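Local coordinates for regulatory protein E2 (Bovine papillomavirus type 1, PDB 2JEX) that probably regulates viral transcription and, with the E1 protein, helps initiate viral DNA replication, represented here by its N-terminal transactivation domain, at residues A[23-29]-A[91-97]. The protein carries 1 engineered substitution. Sequence-based numbering, arbitrary orientation.
Sequences SDKLQDH and PWSLLDT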
# COMPACT_ATOMS: atom_id res chain seq x y z
N SER A 23 5.88 1.08 16.12
CA SER A 23 6.43 -0.25 16.30
C SER A 23 6.87 -0.88 14.99
O SER A 23 6.38 -0.53 13.91
CB SER A 23 5.40 -1.16 16.99
OG SER A 23 5.93 -2.44 17.25
N ASP A 24 7.81 -1.81 15.10
CA ASP A 24 8.28 -2.59 13.96
C ASP A 24 7.79 -4.04 14.09
O ASP A 24 8.23 -4.93 13.37
CB ASP A 24 9.81 -2.49 13.84
CG ASP A 24 10.30 -1.05 13.73
OD1 ASP A 24 9.75 -0.28 12.88
OD2 ASP A 24 11.22 -0.67 14.48
N LYS A 25 6.86 -4.26 15.02
CA LYS A 25 6.24 -5.57 15.19
C LYS A 25 4.87 -5.64 14.52
O LYS A 25 4.02 -4.77 14.72
CB LYS A 25 6.16 -5.97 16.68
CG LYS A 25 5.26 -7.17 16.98
CD LYS A 25 5.71 -8.46 16.28
CE LYS A 25 4.60 -9.50 16.26
NZ LYS A 25 4.37 -10.07 17.63
N LEU A 26 4.66 -6.70 13.73
CA LEU A 26 3.43 -6.94 13.00
C LEU A 26 2.16 -6.95 13.87
O LEU A 26 1.11 -6.47 13.44
CB LEU A 26 3.54 -8.24 12.18
CG LEU A 26 2.42 -8.67 11.20
CD1 LEU A 26 1.90 -7.51 10.30
CD2 LEU A 26 2.89 -9.83 10.34
N GLN A 27 2.27 -7.47 15.08
CA GLN A 27 1.14 -7.59 16.00
C GLN A 27 0.59 -6.24 16.46
O GLN A 27 -0.62 -6.08 16.62
CB GLN A 27 1.51 -8.45 17.21
CG GLN A 27 0.32 -8.90 18.05
CD GLN A 27 -0.76 -9.57 17.23
OE1 GLN A 27 -1.93 -9.20 17.31
NE2 GLN A 27 -0.37 -10.56 16.42
N ASP A 28 1.47 -5.27 16.66
CA ASP A 28 1.04 -3.91 16.96
C ASP A 28 0.24 -3.28 15.82
O ASP A 28 -0.66 -2.47 16.06
CB ASP A 28 2.24 -3.04 17.31
CG ASP A 28 2.84 -3.38 18.65
OD1 ASP A 28 4.06 -3.60 18.72
OD2 ASP A 28 2.08 -3.43 19.65
N HIS A 29 0.56 -3.66 14.59
CA HIS A 29 -0.13 -3.14 13.41
C HIS A 29 -1.47 -3.83 13.18
O HIS A 29 -2.44 -3.20 12.78
CB HIS A 29 0.78 -3.22 12.18
CG HIS A 29 2.09 -2.51 12.37
ND1 HIS A 29 2.17 -1.25 12.94
CD2 HIS A 29 3.36 -2.88 12.10
CE1 HIS A 29 3.44 -0.89 13.00
NE2 HIS A 29 4.18 -1.85 12.49
N PRO A 91 10.65 -7.37 10.50
CA PRO A 91 10.22 -6.07 11.03
C PRO A 91 9.24 -5.38 10.10
O PRO A 91 9.47 -5.33 8.89
CB PRO A 91 11.53 -5.27 11.13
CG PRO A 91 12.64 -6.21 10.72
CD PRO A 91 12.01 -7.30 9.93
N TRP A 92 8.15 -4.86 10.66
CA TRP A 92 7.13 -4.16 9.90
C TRP A 92 6.84 -2.84 10.58
O TRP A 92 6.47 -2.81 11.75
CB TRP A 92 5.83 -4.98 9.83
CG TRP A 92 5.95 -6.19 8.97
CD1 TRP A 92 6.35 -7.44 9.36
CD2 TRP A 92 5.67 -6.27 7.57
NE1 TRP A 92 6.34 -8.29 8.28
CE2 TRP A 92 5.93 -7.60 7.17
CE3 TRP A 92 5.23 -5.34 6.61
CZ2 TRP A 92 5.76 -8.03 5.85
CZ3 TRP A 92 5.06 -5.77 5.29
CH2 TRP A 92 5.33 -7.11 4.93
N SER A 93 7.00 -1.75 9.85
CA SER A 93 6.68 -0.44 10.39
C SER A 93 5.23 -0.04 10.11
O SER A 93 4.47 -0.78 9.46
CB SER A 93 7.64 0.61 9.82
OG SER A 93 7.39 0.78 8.45
N LEU A 94 4.85 1.12 10.63
CA LEU A 94 3.55 1.71 10.34
C LEU A 94 3.36 1.92 8.83
O LEU A 94 2.34 1.53 8.28
CB LEU A 94 3.39 3.03 11.10
CG LEU A 94 3.16 2.91 12.61
CD1 LEU A 94 3.29 4.28 13.26
CD2 LEU A 94 1.80 2.30 12.93
N LEU A 95 4.37 2.48 8.17
CA LEU A 95 4.27 2.75 6.74
C LEU A 95 4.24 1.49 5.87
O LEU A 95 3.54 1.48 4.85
CB LEU A 95 5.38 3.70 6.29
CG LEU A 95 5.15 5.16 6.71
CD1 LEU A 95 6.32 6.01 6.28
CD2 LEU A 95 3.83 5.72 6.15
N ASP A 96 4.97 0.45 6.27
CA ASP A 96 4.96 -0.82 5.53
C ASP A 96 3.56 -1.41 5.53
O ASP A 96 3.16 -2.11 4.60
CB ASP A 96 5.93 -1.84 6.15
CG ASP A 96 7.35 -1.33 6.24
OD1 ASP A 96 7.83 -0.68 5.29
OD2 ASP A 96 8.00 -1.59 7.28
N THR A 97 2.81 -1.12 6.59
CA THR A 97 1.49 -1.70 6.79
C THR A 97 0.39 -0.64 6.68
O THR A 97 -0.68 -0.77 7.29
CB THR A 97 1.43 -2.42 8.15
OG1 THR A 97 1.90 -1.54 9.18
CG2 THR A 97 2.30 -3.67 8.14
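His29 lies against the loop 91-97 and makes the tightly packed part of this contact. Its bond from CA to CB points toward the loop, and CG, anti to the carbonyl carbon (chi1 -56°), brings NE2 to Trp92 O. That oxygen sits at the ring edge, in its plane. NE2 of His29 donates to Trp92 O at 2.6 Å, with a bent N-H...O angle of 140°; the place of that oxygen is less sure. Thr97 OG1 and Ser93 O lie over one ring face, both offset toward the rim. The Thr97 hydroxyl, 3.3 Å from His29 CG, is itself turned by its bond to Ser93 O (2.7 Å from OG1). The Leu94 side chain crosses that of His29 at about a right angle, its CD2 3.6 Å from ND1 of His29. Deeper in, Leu26 CB reaches Trp92 CD1 at 4.1 Å, and Leu26 CD1 lies over one face of the indole. Leu26 also packs on Leu79 and Leu82 of helix 62-83.

At the border, Trp92 N donates to Asp24 O at 2.7 Å, a nearly straight backbone tie. The solvent side is the exposed Asp24 carboxylate and Pro91 ring.

Ser93 N and OG both donate to Asp96 OD2. Ser93 OG accepts from Asp96 N, an ST motif in the loop between helices 62-83 and 99-103. Here the start of helix 26-48 packs on the link from the helical part of the E2 transactivation domain to its antiparallel sheet.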